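Local coordinates for protein CBIX (Paracoccus pantotrophus, PDB 4CCS) that probably catalyses the terminal step of siroheme biosynthesis, insertion of iron into sirohydrochlorin, as a chelatase of the CbiX family, at residues Leu117-Gly128 against Tyr149-Glu160. Residues are numbered along the deposited sequence; the frame is centred on the assembly and turned at random.
Sequences LAGTRLLVAAHG and YAAAATCGFIEE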
# COMPACT_ATOMS: atom_id res chain seq x y z
N LEU A 117 1.44 -23.41 -6.33
CA LEU A 117 0.72 -22.44 -5.52
C LEU A 117 -0.25 -23.10 -4.53
O LEU A 117 -0.30 -22.68 -3.37
CB LEU A 117 0.02 -21.38 -6.40
CG LEU A 117 -0.49 -20.12 -5.71
CD1 LEU A 117 0.59 -19.45 -4.87
CD2 LEU A 117 -1.03 -19.13 -6.73
N ALA A 118 -0.93 -24.20 -4.95
CA ALA A 118 -1.86 -24.94 -4.09
C ALA A 118 -1.19 -25.57 -2.87
O ALA A 118 -1.86 -25.78 -1.86
CB ALA A 118 -2.61 -26.00 -4.91
N GLY A 119 0.12 -25.85 -2.95
CA GLY A 119 0.88 -26.45 -1.85
C GLY A 119 1.74 -25.41 -1.09
O GLY A 119 2.63 -25.80 -0.34
N THR A 120 1.47 -24.10 -1.28
CA THR A 120 2.22 -23.01 -0.63
C THR A 120 1.34 -22.28 0.39
O THR A 120 0.18 -21.99 0.10
CB THR A 120 2.82 -22.06 -1.70
OG1 THR A 120 3.60 -22.81 -2.63
CG2 THR A 120 3.72 -20.97 -1.10
N ARG A 121 1.91 -21.98 1.56
CA ARG A 121 1.25 -21.27 2.65
C ARG A 121 1.51 -19.76 2.44
O ARG A 121 2.65 -19.37 2.18
CB ARG A 121 1.83 -21.77 3.99
CG ARG A 121 1.31 -21.11 5.24
CD ARG A 121 -0.14 -21.46 5.54
NE ARG A 121 -0.49 -21.20 6.94
CZ ARG A 121 -0.73 -20.00 7.44
NH1 ARG A 121 -0.65 -18.92 6.67
NH2 ARG A 121 -1.02 -19.85 8.73
N LEU A 122 0.46 -18.93 2.58
CA LEU A 122 0.58 -17.48 2.38
C LEU A 122 0.44 -16.66 3.64
O LEU A 122 -0.43 -16.94 4.46
CB LEU A 122 -0.43 -16.99 1.32
CG LEU A 122 -0.36 -17.70 -0.03
CD1 LEU A 122 -1.40 -17.15 -0.98
CD2 LEU A 122 1.05 -17.62 -0.63
N LEU A 123 1.30 -15.64 3.78
CA LEU A 123 1.25 -14.71 4.91
C LEU A 123 1.21 -13.26 4.40
O LEU A 123 2.15 -12.80 3.74
CB LEU A 123 2.42 -14.92 5.88
CG LEU A 123 2.47 -14.03 7.12
CD1 LEU A 123 1.32 -14.35 8.10
CD2 LEU A 123 3.81 -14.17 7.81
N VAL A 124 0.13 -12.56 4.71
CA VAL A 124 -0.04 -11.16 4.32
C VAL A 124 0.42 -10.37 5.56
O VAL A 124 -0.20 -10.48 6.62
CB VAL A 124 -1.50 -10.84 3.93
CG1 VAL A 124 -1.72 -9.34 3.75
CG2 VAL A 124 -1.92 -11.61 2.67
N ALA A 125 1.55 -9.64 5.44
CA ALA A 125 2.08 -8.84 6.56
C ALA A 125 1.71 -7.38 6.37
O ALA A 125 1.96 -6.83 5.31
CB ALA A 125 3.60 -9.00 6.64
N ALA A 126 1.09 -6.76 7.37
CA ALA A 126 0.65 -5.38 7.23
C ALA A 126 0.83 -4.59 8.53
O ALA A 126 1.00 -5.19 9.60
CB ALA A 126 -0.81 -5.34 6.78
N HIS A 127 0.81 -3.26 8.44
CA HIS A 127 0.97 -2.41 9.61
C HIS A 127 -0.18 -2.62 10.60
O HIS A 127 0.06 -2.77 11.80
CB HIS A 127 1.06 -0.92 9.21
CG HIS A 127 1.37 -0.01 10.36
ND1 HIS A 127 2.66 0.06 10.90
CD2 HIS A 127 0.58 0.87 11.02
CE1 HIS A 127 2.60 0.96 11.87
NE2 HIS A 127 1.38 1.49 11.97
N GLY A 128 -1.42 -2.66 10.09
CA GLY A 128 -2.60 -2.76 10.94
C GLY A 128 -2.81 -1.38 11.58
O GLY A 128 -2.31 -0.38 11.08
N TYR A 149 -6.61 -20.05 -3.89
CA TYR A 149 -5.57 -20.42 -4.85
C TYR A 149 -4.36 -21.10 -4.23
O TYR A 149 -3.52 -21.63 -4.95
CB TYR A 149 -5.15 -19.18 -5.66
CG TYR A 149 -6.32 -18.46 -6.28
CD1 TYR A 149 -6.87 -18.89 -7.48
CD2 TYR A 149 -6.89 -17.35 -5.66
CE1 TYR A 149 -7.97 -18.24 -8.05
CE2 TYR A 149 -7.99 -16.70 -6.21
CZ TYR A 149 -8.51 -17.13 -7.42
OH TYR A 149 -9.58 -16.47 -7.97
N ALA A 150 -4.28 -21.12 -2.89
CA ALA A 150 -3.14 -21.66 -2.17
C ALA A 150 -3.50 -22.69 -1.11
O ALA A 150 -4.67 -23.08 -1.03
CB ALA A 150 -2.37 -20.50 -1.53
N ALA A 151 -2.51 -23.13 -0.30
CA ALA A 151 -2.74 -24.10 0.78
C ALA A 151 -3.57 -23.45 1.90
O ALA A 151 -4.50 -24.07 2.41
CB ALA A 151 -1.42 -24.61 1.34
N ALA A 152 -3.26 -22.17 2.22
CA ALA A 152 -3.94 -21.36 3.22
C ALA A 152 -3.38 -19.93 3.16
O ALA A 152 -2.32 -19.72 2.58
CB ALA A 152 -3.70 -21.93 4.62
N ALA A 153 -4.10 -18.96 3.74
CA ALA A 153 -3.62 -17.58 3.79
C ALA A 153 -4.04 -16.93 5.09
O ALA A 153 -5.20 -17.00 5.47
CB ALA A 153 -4.12 -16.77 2.60
N THR A 154 -3.07 -16.35 5.81
CA THR A 154 -3.34 -15.68 7.08
C THR A 154 -2.64 -14.32 7.08
O THR A 154 -1.88 -14.03 6.14
CB THR A 154 -2.88 -16.52 8.27
OG1 THR A 154 -1.48 -16.75 8.13
CG2 THR A 154 -3.67 -17.83 8.43
N CYS A 155 -2.93 -13.51 8.09
CA CYS A 155 -2.37 -12.17 8.26
C CYS A 155 -1.52 -12.11 9.51
O CYS A 155 -1.77 -12.84 10.47
CB CYS A 155 -3.48 -11.13 8.34
SG CYS A 155 -4.48 -10.97 6.84
N GLY A 156 -0.60 -11.14 9.53
CA GLY A 156 0.25 -10.81 10.67
C GLY A 156 0.37 -9.30 10.64
O GLY A 156 0.55 -8.72 9.56
N PHE A 157 0.29 -8.66 11.81
CA PHE A 157 0.35 -7.21 11.90
C PHE A 157 1.47 -6.70 12.81
O PHE A 157 2.05 -7.44 13.61
CB PHE A 157 -1.01 -6.64 12.35
CG PHE A 157 -2.16 -7.08 11.47
CD1 PHE A 157 -2.42 -6.42 10.27
CD2 PHE A 157 -2.94 -8.17 11.81
CE1 PHE A 157 -3.47 -6.83 9.44
CE2 PHE A 157 -3.99 -8.58 10.98
CZ PHE A 157 -4.24 -7.91 9.80
N ILE A 158 1.78 -5.41 12.66
CA ILE A 158 2.80 -4.76 13.50
C ILE A 158 2.11 -4.10 14.71
O ILE A 158 2.62 -4.22 15.83
CB ILE A 158 3.64 -3.75 12.64
CG1 ILE A 158 4.62 -4.51 11.73
CG2 ILE A 158 4.42 -2.75 13.53
CD1 ILE A 158 4.21 -4.69 10.36
N GLU A 159 0.96 -3.44 14.50
CA GLU A 159 0.24 -2.70 15.54
C GLU A 159 -0.80 -3.47 16.35
O GLU A 159 -1.24 -2.97 17.39
CB GLU A 159 -0.43 -1.46 14.94
CG GLU A 159 0.54 -0.38 14.52
CD GLU A 159 1.30 0.28 15.65
OE1 GLU A 159 0.66 0.78 16.60
OE2 GLU A 159 2.55 0.29 15.58
N GLU A 160 -1.21 -4.64 15.88
CA GLU A 160 -2.28 -5.37 16.55
C GLU A 160 -2.13 -6.85 16.41
O GLU A 160 -1.35 -7.33 15.58
CB GLU A 160 -3.64 -4.90 15.99
CG GLU A 160 -3.83 -5.24 14.52
CD GLU A 160 -5.06 -4.64 13.88
OE1 GLU A 160 -6.19 -5.07 14.21
OE2 GLU A 160 -4.89 -3.75 13.01
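Leu122 and Ala153 meet in a parallel strand pair, their CB atoms 3.9 Å apart. The pair belongs to a beta-alpha-beta unit in which helix 134-146 links strand 121-126 to strand 152-157, the latter an edge strand of a four-stranded parallel sheet, consistent with a class II chelatase domain. Backbone bonds alternate between the strands; Val124 N to Thr154 O is nearly straight at 174°.

On the face with Leu122, this residue and Phe157 each lean on an alanine of the other segment. The Leu122 CD1 methyl presses on Ala150 CB at 3.5 Å, and Phe157 CD1 lies 4.0 Å from Ala126 CB. Val124 CB packs beside Cys155 SG. Helix 134-146 covers Cys155 and Phe157.

On the other face, Arg121 starts with CG anti to the backbone N (chi1 178°). A bend at chi2 turns it toward strand 152-157, so CD passes Ala152 CB and the guanidinium reaches Thr154. The two side chains cross at about a right angle. Arg121 NH1 donates to Thr154 OG1 at 2.7 Å, at the guanidinium edge and in its plane. Leu123 CD1 lies 3.7 Å from Thr154 OG1 and reaches over the backbone toward side-chain-less Gly156.

Past the strands, His127 O accepts from both Ile158 N and Glu159 N. His127 ND1 is hydrogen-bonded to Asp190 OD2, outside the pair. Glu159 CG makes a CH-pi contact over one face of the His127 ring, 3.6 Å from its centroid and offset toward NE2.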